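Local coordinates for cupin 2, conserved barrel domain protein (Shewanella frigidimarina, PDB 2PFW), which is of unknown function but adopts the RmlC-like cupin barrel and probably resembles the KdgF group of small cupins, at residues Arg25-Phe30 against Met35-Trp40; Glu62-Val67 against Ile73-Ala78. All blocks are in the same frame, centred on the assembly; numbering follows the deposited sequence.

Contact 1 (Arg25-Phe30 against Met35-Trp40); sequences RQMLGF and MAVKIW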
ATOM      1  N   ARG A  25      -8.415 -11.864  -3.185  1.00 26.40           N
ATOM      2  CA  ARG A  25      -7.889 -10.555  -3.570  1.00 25.82           C
ATOM      3  C   ARG A  25      -8.976  -9.480  -3.523  1.00 20.43           C
ATOM      4  O   ARG A  25     -10.093  -9.723  -3.981  1.00 21.88           O
ATOM      5  CB  ARG A  25      -7.279 -10.604  -4.974  1.00 26.56           C
ATOM      6  CG  ARG A  25      -6.625  -9.310  -5.425  1.00 26.40           C
ATOM      7  CD  ARG A  25      -5.779  -9.503  -6.678  1.00 28.04           C
ATOM      8  NE  ARG A  25      -6.613  -9.847  -7.819  1.00 32.10           N
ATOM      9  CZ  ARG A  25      -6.345 -10.653  -8.828  1.00 30.84           C
ATOM     10  NH1 ARG A  25      -5.189 -11.291  -8.926  1.00 34.60           N
ATOM     11  NH2 ARG A  25      -7.257 -10.836  -9.779  1.00 34.17           N
ATOM     12  N   GLN A  26      -8.635  -8.317  -2.979  1.00 22.35           N
ATOM     13  CA  GLN A  26      -9.543  -7.176  -2.988  1.00 21.97           C
ATOM     14  C   GLN A  26      -8.867  -5.921  -3.537  1.00 15.27           C
ATOM     15  O   GLN A  26      -7.797  -5.527  -3.079  1.00 18.88           O
ATOM     16  CB  GLN A  26     -10.072  -6.872  -1.588  1.00 24.97           C
ATOM     17  CG  GLN A  26     -11.209  -5.855  -1.565  1.00 23.31           C
ATOM     18  CD  GLN A  26     -11.556  -5.464  -0.142  1.00 19.34           C
ATOM     19  OE1 GLN A  26     -10.664  -5.060   0.601  1.00 20.76           O
ATOM     20  NE2 GLN A  26     -12.824  -5.590   0.221  1.00 28.37           N
HETATM   21  N   MSE A  27      -9.506  -5.293  -4.515  1.00 23.87           N
HETATM   22  CA  MSE A  27      -9.038  -4.011  -5.038  1.00 23.08           C
HETATM   23  C   MSE A  27      -9.148  -2.897  -4.012  1.00 20.18           C
HETATM   24  O   MSE A  27     -10.215  -2.738  -3.507  1.00 20.83           O
HETATM   25  CB  MSE A  27      -9.833  -3.643  -6.306  1.00 23.48           C
HETATM   26  CG  MSE A  27      -9.259  -2.411  -7.025  1.00 23.70           C
HETATM   27 SE   MSE A  27      -7.409  -2.674  -7.644  1.00 32.37          SE
HETATM   28  CE  MSE A  27      -7.801  -4.255  -8.571  1.00 16.58           C
ATOM     29  N   LEU A  28      -8.063  -2.185  -3.749  1.00 21.77           N
ATOM     30  CA  LEU A  28      -8.105  -1.025  -2.866  1.00 22.58           C
ATOM     31  C   LEU A  28      -8.213   0.278  -3.655  1.00 26.73           C
ATOM     32  O   LEU A  28      -8.808   1.254  -3.195  1.00 24.09           O
ATOM     33  CB  LEU A  28      -6.858  -0.971  -1.987  1.00 20.40           C
ATOM     34  CG  LEU A  28      -6.627  -2.213  -1.115  1.00 20.60           C
ATOM     35  CD1 LEU A  28      -5.367  -2.056  -0.290  1.00 18.37           C
ATOM     36  CD2 LEU A  28      -7.839  -2.468  -0.235  1.00 24.33           C
ATOM     37  N   GLY A  29      -7.622   0.303  -4.844  1.00 24.08           N
ATOM     38  CA  GLY A  29      -7.739   1.459  -5.725  1.00 22.43           C
ATOM     39  C   GLY A  29      -6.716   1.388  -6.844  1.00 19.25           C
ATOM     40  O   GLY A  29      -5.617   0.872  -6.636  1.00 18.74           O
ATOM     41  N   PHE A  30      -7.065   1.895  -8.022  1.00 22.49           N
ATOM     42  CA  PHE A  30      -6.168   1.792  -9.170  1.00 24.78           C
ATOM     43  C   PHE A  30      -6.449   2.865 -10.225  1.00 23.65           C
ATOM     44  O   PHE A  30      -7.580   3.347 -10.313  1.00 23.58           O
ATOM     45  CB  PHE A  30      -6.289   0.406  -9.798  1.00 19.15           C
ATOM     46  CG  PHE A  30      -7.527   0.156 -10.628  1.00 23.22           C
ATOM     47  CD1 PHE A  30      -8.704  -0.243 -10.018  1.00 24.74           C
ATOM     48  CD2 PHE A  30      -7.520   0.308 -12.006  1.00 24.87           C
ATOM     49  CE1 PHE A  30      -9.844  -0.482 -10.761  1.00 25.58           C
ATOM     50  CE2 PHE A  30      -8.657   0.086 -12.757  1.00 25.41           C
ATOM     51  CZ  PHE A  30      -9.826  -0.307 -12.132  1.00 31.84           C
HETATM   52  N   MSE A  35      -1.639   0.896  -8.585  1.00 22.19           N
HETATM   53  CA  MSE A  35      -2.671  -0.076  -8.208  1.00 17.80           C
HETATM   54  C   MSE A  35      -2.344  -0.788  -6.899  1.00 22.80           C
HETATM   55  O   MSE A  35      -1.249  -1.227  -6.752  1.00 23.45           O
HETATM   56  CB  MSE A  35      -2.897  -1.098  -9.326  1.00 22.51           C
HETATM   57  CG  MSE A  35      -3.677  -2.346  -8.917  1.00 22.74           C
HETATM   58 SE   MSE A  35      -4.066  -3.613 -10.353  1.00 32.32          SE
HETATM   59  CE  MSE A  35      -5.750  -2.950 -10.799  1.00 28.21           C
ATOM     60  N   ALA A  36      -3.326  -0.859  -6.006  1.00 21.81           N
ATOM     61  CA  ALA A  36      -3.137  -1.482  -4.702  1.00 18.51           C
ATOM     62  C   ALA A  36      -4.245  -2.499  -4.444  1.00 22.31           C
ATOM     63  O   ALA A  36      -5.431  -2.195  -4.599  1.00 20.38           O
ATOM     64  CB  ALA A  36      -3.105  -0.434  -3.608  1.00 26.36           C
ATOM     65  N   VAL A  37      -3.861  -3.714  -4.059  1.00 19.94           N
ATOM     66  CA  VAL A  37      -4.854  -4.731  -3.725  1.00 19.34           C
ATOM     67  C   VAL A  37      -4.562  -5.294  -2.325  1.00 18.52           C
ATOM     68  O   VAL A  37      -3.468  -5.082  -1.804  1.00 18.62           O
ATOM     69  CB  VAL A  37      -4.908  -5.891  -4.728  1.00 23.57           C
ATOM     70  CG1 VAL A  37      -5.165  -5.369  -6.132  1.00 26.38           C
ATOM     71  CG2 VAL A  37      -3.622  -6.706  -4.669  1.00 19.32           C
ATOM     72  N   LYS A  38      -5.562  -5.969  -1.787  1.00 19.98           N
ATOM     73  CA  LYS A  38      -5.508  -6.694  -0.531  1.00 21.29           C
ATOM     74  C   LYS A  38      -5.614  -8.195  -0.805  1.00 12.38           C
ATOM     75  O   LYS A  38      -6.583  -8.634  -1.417  1.00 15.39           O
ATOM     76  CB  LYS A  38      -6.627  -6.259   0.415  1.00 22.14           C
ATOM     77  CG  LYS A  38      -6.368  -6.585   1.873  1.00 19.65           C
ATOM     78  CD  LYS A  38      -7.554  -6.215   2.749  1.00 25.29           C
ATOM     79  CE  LYS A  38      -7.072  -5.840   4.142  1.00 25.28           C
ATOM     80  NZ  LYS A  38      -8.211  -5.687   5.092  1.00 24.65           N
ATOM     81  N   ILE A  39      -4.613  -8.936  -0.356  1.00 20.54           N
ATOM     82  CA  ILE A  39      -4.529 -10.374  -0.561  1.00 20.48           C
ATOM     83  C   ILE A  39      -4.580 -11.133   0.765  1.00 18.80           C
ATOM     84  O   ILE A  39      -3.713 -10.931   1.615  1.00 20.06           O
ATOM     85  CB  ILE A  39      -3.223 -10.778  -1.274  1.00 23.86           C
ATOM     86  CG1 ILE A  39      -2.846  -9.898  -2.469  1.00 21.69           C
ATOM     87  CG2 ILE A  39      -3.290 -12.248  -1.668  1.00 22.20           C
ATOM     88  CD1 ILE A  39      -3.725 -10.104  -3.677  1.00 22.34           C
ATOM     89  N   TRP A  40      -5.576 -11.992   0.929  1.00 21.19           N
ATOM     90  CA  TRP A  40      -5.657 -12.861   2.094  1.00 26.00           C
ATOM     91  C   TRP A  40      -5.016 -14.215   1.783  1.00 24.26           C
ATOM     92  O   TRP A  40      -5.441 -14.878   0.837  1.00 25.11           O
ATOM     93  CB  TRP A  40      -7.095 -13.109   2.533  1.00 26.57           C
ATOM     94  CG  TRP A  40      -7.813 -11.932   3.105  1.00 27.82           C
ATOM     95  CD1 TRP A  40      -8.050 -11.660   4.421  1.00 28.02           C
ATOM     96  CD2 TRP A  40      -8.397 -10.854   2.360  1.00 30.10           C
ATOM     97  NE1 TRP A  40      -8.746 -10.476   4.537  1.00 31.31           N
ATOM     98  CE2 TRP A  40      -8.971  -9.963   3.288  1.00 29.83           C
ATOM     99  CE3 TRP A  40      -8.486 -10.566   0.994  1.00 27.36           C
ATOM    100  CZ2 TRP A  40      -9.624  -8.800   2.895  1.00 28.92           C
ATOM    101  CZ3 TRP A  40      -9.134  -9.414   0.608  1.00 28.86           C
ATOM    102  CH2 TRP A  40      -9.695  -8.544   1.551  1.00 28.69           C
TER
HETATM  103  O   HOH W   1     -10.280  -4.226   3.247  1.00 21.57           O

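Contact 2 (Glu62-Val67 against Ile73-Ala78); sequences EGEFHV and IKVLTA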
ATOM      1  N   GLU A  62      -0.934  -8.652   8.305  1.00 22.48           N
ATOM      2  CA  GLU A  62      -0.699  -9.589   9.407  1.00 26.29           C
ATOM      3  C   GLU A  62      -0.317 -10.977   8.903  1.00 24.02           C
ATOM      4  O   GLU A  62      -0.661 -11.367   7.793  1.00 22.13           O
ATOM      5  CB  GLU A  62      -1.941  -9.670  10.293  1.00 23.05           C
ATOM      6  CG  GLU A  62      -3.088 -10.419   9.651  1.00 25.48           C
ATOM      7  CD  GLU A  62      -3.910 -11.198  10.662  1.00 34.80           C
ATOM      8  OE1 GLU A  62      -3.320 -11.767  11.606  1.00 49.56           O
ATOM      9  OE2 GLU A  62      -5.146 -11.238  10.504  1.00 37.13           O
ATOM     10  N   GLY A  63       0.385 -11.722   9.751  1.00 27.22           N
ATOM     11  CA  GLY A  63       0.790 -13.090   9.479  1.00 24.89           C
ATOM     12  C   GLY A  63       2.295 -13.178   9.305  1.00 23.15           C
ATOM     13  O   GLY A  63       2.981 -12.157   9.295  1.00 24.60           O
ATOM     14  N   GLU A  64       2.830 -14.386   9.168  1.00 26.14           N
ATOM     15  CA  GLU A  64       4.270 -14.553   8.995  1.00 25.66           C
ATOM     16  C   GLU A  64       4.549 -14.908   7.532  1.00 23.95           C
ATOM     17  O   GLU A  64       3.996 -15.873   7.009  1.00 22.67           O
ATOM     18  CB  GLU A  64       4.837 -15.607   9.933  1.00 29.33           C
ATOM     19  CG  GLU A  64       4.698 -15.343  11.419  1.00 25.99           C
ATOM     20  CD  GLU A  64       5.404 -14.096  11.902  1.00 30.26           C
ATOM     21  OE1 GLU A  64       6.634 -13.980  11.717  1.00 36.71           O
ATOM     22  OE2 GLU A  64       4.711 -13.223  12.471  1.00 35.42           O
ATOM     23  N   PHE A  65       5.382 -14.099   6.886  1.00 22.70           N
ATOM     24  CA  PHE A  65       5.638 -14.273   5.458  1.00 24.65           C
ATOM     25  C   PHE A  65       7.107 -14.638   5.235  1.00 19.52           C
ATOM     26  O   PHE A  65       7.993 -13.883   5.629  1.00 18.34           O
ATOM     27  CB  PHE A  65       5.270 -13.018   4.665  1.00 21.51           C
ATOM     28  CG  PHE A  65       3.769 -12.940   4.418  1.00 22.20           C
ATOM     29  CD1 PHE A  65       2.929 -12.395   5.377  1.00 20.62           C
ATOM     30  CD2 PHE A  65       3.223 -13.413   3.240  1.00 19.74           C
ATOM     31  CE1 PHE A  65       1.569 -12.337   5.149  1.00 17.61           C
ATOM     32  CE2 PHE A  65       1.864 -13.355   3.005  1.00 24.13           C
ATOM     33  CZ  PHE A  65       1.034 -12.810   3.967  1.00 24.14           C
ATOM     34  N   HIS A  66       7.322 -15.796   4.622  1.00 22.53           N
ATOM     35  CA  HIS A  66       8.624 -16.190   4.104  1.00 24.96           C
ATOM     36  C   HIS A  66       8.773 -15.590   2.704  1.00 18.20           C
ATOM     37  O   HIS A  66       8.134 -16.080   1.774  1.00 14.71           O
ATOM     38  CB  HIS A  66       8.784 -17.706   4.041  1.00 26.07           C
ATOM     39  CG  HIS A  66       8.907 -18.385   5.368  1.00 28.77           C
ATOM     40  ND1 HIS A  66       7.887 -18.381   6.291  1.00 30.23           N
ATOM     41  CD2 HIS A  66       9.912 -19.097   5.936  1.00 33.74           C
ATOM     42  CE1 HIS A  66       8.255 -19.053   7.368  1.00 29.81           C
ATOM     43  NE2 HIS A  66       9.485 -19.497   7.176  1.00 32.72           N
ATOM     44  N   VAL A  67       9.581 -14.548   2.560  1.00 23.04           N
ATOM     45  CA  VAL A  67       9.631 -13.884   1.255  1.00 23.04           C
ATOM     46  C   VAL A  67      11.006 -14.037   0.606  1.00 15.82           C
ATOM     47  O   VAL A  67      12.043 -13.795   1.223  1.00 18.73           O
ATOM     48  CB  VAL A  67       9.264 -12.393   1.351  1.00 22.72           C
ATOM     49  CG1 VAL A  67       9.376 -11.745  -0.023  1.00 21.24           C
ATOM     50  CG2 VAL A  67       7.857 -12.233   1.907  1.00 18.60           C
ATOM     51  N   ILE A  73      16.434 -14.141   1.364  1.00 25.75           N
ATOM     52  CA  ILE A  73      15.246 -14.720   1.986  1.00 23.97           C
ATOM     53  C   ILE A  73      15.077 -14.195   3.410  1.00 22.53           C
ATOM     54  O   ILE A  73      16.000 -14.201   4.227  1.00 20.12           O
ATOM     55  CB  ILE A  73      15.270 -16.257   2.052  1.00 27.66           C
ATOM     56  CG1 ILE A  73      15.579 -16.957   0.731  1.00 24.89           C
ATOM     57  CG2 ILE A  73      13.950 -16.750   2.638  1.00 25.68           C
ATOM     58  CD1 ILE A  73      14.430 -17.772   0.185  1.00 25.20           C
ATOM     59  N   LYS A  74      13.874 -13.711   3.729  1.00 21.99           N
ATOM     60  CA  LYS A  74      13.650 -13.219   5.091  1.00 21.95           C
ATOM     61  C   LYS A  74      12.262 -13.654   5.553  1.00 16.71           C
ATOM     62  O   LYS A  74      11.355 -13.825   4.739  1.00 19.89           O
ATOM     63  CB  LYS A  74      13.828 -11.709   5.197  1.00 23.21           C
ATOM     64  CG  LYS A  74      14.967 -11.069   4.443  1.00 20.00           C
ATOM     65  CD  LYS A  74      16.032 -10.411   5.281  1.00 22.94           C
ATOM     66  CE  LYS A  74      17.380 -10.355   4.592  1.00 21.73           C
ATOM     67  NZ  LYS A  74      18.516 -10.208   5.540  1.00 24.86           N
ATOM     68  N   VAL A  75      12.096 -13.845   6.861  1.00 17.90           N
ATOM     69  CA  VAL A  75      10.761 -14.035   7.420  1.00 15.99           C
ATOM     70  C   VAL A  75      10.199 -12.668   7.815  1.00 11.07           C
ATOM     71  O   VAL A  75      10.869 -11.949   8.554  1.00 13.07           O
ATOM     72  CB  VAL A  75      10.780 -14.965   8.640  1.00 19.26           C
ATOM     73  CG1 VAL A  75       9.369 -15.160   9.171  1.00 19.75           C
ATOM     74  CG2 VAL A  75      11.427 -16.290   8.268  1.00 20.76           C
ATOM     75  N   LEU A  76       9.015 -12.347   7.323  1.00 17.60           N
ATOM     76  CA  LEU A  76       8.419 -11.037   7.562  1.00 19.95           C
ATOM     77  C   LEU A  76       7.137 -11.180   8.385  1.00 18.72           C
ATOM     78  O   LEU A  76       6.363 -12.114   8.182  1.00 17.63           O
ATOM     79  CB  LEU A  76       8.096 -10.311   6.257  1.00 17.93           C
ATOM     80  CG  LEU A  76       9.244 -10.002   5.297  1.00 19.35           C
ATOM     81  CD1 LEU A  76       8.812  -8.955   4.278  1.00 26.88           C
ATOM     82  CD2 LEU A  76      10.488  -9.547   6.037  1.00 19.58           C
ATOM     83  N   THR A  77       6.925 -10.231   9.289  1.00 19.86           N
ATOM     84  CA  THR A  77       5.691 -10.181  10.075  1.00 23.46           C
ATOM     85  C   THR A  77       5.013  -8.823   9.924  1.00 25.19           C
ATOM     86  O   THR A  77       5.491  -7.952   9.190  1.00 17.45           O
ATOM     87  CB  THR A  77       6.000 -10.510  11.551  1.00 19.73           C
ATOM     88  OG1 THR A  77       4.781 -10.650  12.286  1.00 20.27           O
ATOM     89  CG2 THR A  77       6.797  -9.395  12.196  1.00 18.42           C
ATOM     90  N   ALA A  78       3.890  -8.649  10.605  1.00 25.02           N
ATOM     91  CA  ALA A  78       3.095  -7.431  10.544  1.00 24.14           C
ATOM     92  C   ALA A  78       3.954  -6.184  10.709  1.00 19.79           C
ATOM     93  O   ALA A  78       4.789  -6.086  11.611  1.00 17.47           O
ATOM     94  CB  ALA A  78       1.997  -7.474  11.600  1.00 27.21           C
TER

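Contact 1 (Arg25-Phe30 against Met35-Trp40)
Q26 lies against the rim of the W40 indole, its CB 3.5 Å from CZ3 and level with the ring plane, while its amide plane stands 72° from that of the ring. The same indole has CG of K38 over one face. Q26 and K38 run side by side, and one water ties their ends together, donating to OE1 of Q26 at 2.8 Å and accepting from NZ of K38. The amide is fixed at its other end too, since NE2 gives hydrogen bonds to the carbonyls of G11 and T14.

On the face bearing R25, M27, V37 and I39, the aliphatic part of R25 runs alongside I39, with CG 3.5 Å from CD1. Farther along, the selenomethionines M27 and M35 cross at about a right angle; their CE methyls meet at a tight 3.3 Å. The CE of M35 also packs 3.5 Å from CB of F30, brought there by a bend at chi3 (-93°).

These strands, 23-31 and 34-41, form an antiparallel hairpin in the larger sheet of the cupin barrel, and its register slips by one at a classic beta bulge. L28 and G29 both face A36: the carbonyl O of A36 takes the N-H of L28 at 2.8 Å and, weakly, that of G29. Beyond the bulge A36 N bonds to G29 O at 2.9 Å, and before it Q26 and K38 exchange a pair of short backbone bonds. L28, its CB 4.1 Å from CB of A36, also packs on Y59 of the second subunit, and A36 packs on V57 of that subunit.

Contact 2 (Glu62-Val67 against Ile73-Ala78)
E64 and T77 supply the polar side-chain link, lying side by side where strand 65-69 begins and strand 72-76 has just ended. The hydroxyl OG1 of T77 donates to OE2 of E64 at 2.6 Å, reaching the syn side of the carboxylate from 30° out of its plane. A bend at chi2 (-62°) turns the carboxylate toward the threonine, alongside it. Shortening E64 to an alanine is likely to deprive the T77 hydroxyl of this acceptor and to remove the carboxylate O that lies beside V75, OE1 being 3.9 Å from its CG1. The backbone amides of both residues bond to side chains elsewhere: T77 N reaches OD2 of D80, and E64 N reaches OG1 of T96.

Main-chain bonding follows the antiparallel pattern. F65 and L76 exchange two short, nearly straight bonds, and V67 and K74 exchange two more, V67 N reaching K74 O at 2.9 Å. H66 and V75 form the non-hydrogen-bonded pair between them. This is the hairpin of strands 65-69 and 72-76, at one margin of the four-stranded sheet of the cupin barrel. The chain turns a corner at E62 on its way from strand 55-61, and the backbone angles of G63 call for a residue without a side chain.

Apolar contacts divide between the two faces. On one, CG2 of V75 sits over the imidazole of H66 in a CH-pi contact, 4.1 Å from the ring centroid and 19° off its normal. On the other, the side chains of L76 and V67 cross at a slant, CD1 of L76 coming 4.2 Å from CG2 of V67, and both residues rest on F82. The buried ring of F65 turns away from strand 73-76 and meets F41 edge-to-face, while F8 and F10 of the second subunit cover V67 and L76 respectively.

How the contacts relate
Contacts 1 and 2 are two antiparallel hairpins in series along the chain, one in each sheet of the cupin barrel, and illustrate how local strand pairing is repeated to build a closed fold. Their centres are 19 Å apart, on opposite sides of the chain's centre, and their nearest atoms stay about 6 Å apart, so the two do not touch. Strand 98-105 links them indirectly: I99 touches K38 and W40 in contact 1 and E62 in contact 2. Both hairpins also meet the second subunit. 1,2-Ethanediol, probably from the crystallisation liquor, is found about 4 Å from the I39 side chain and about 6 Å from that of K74.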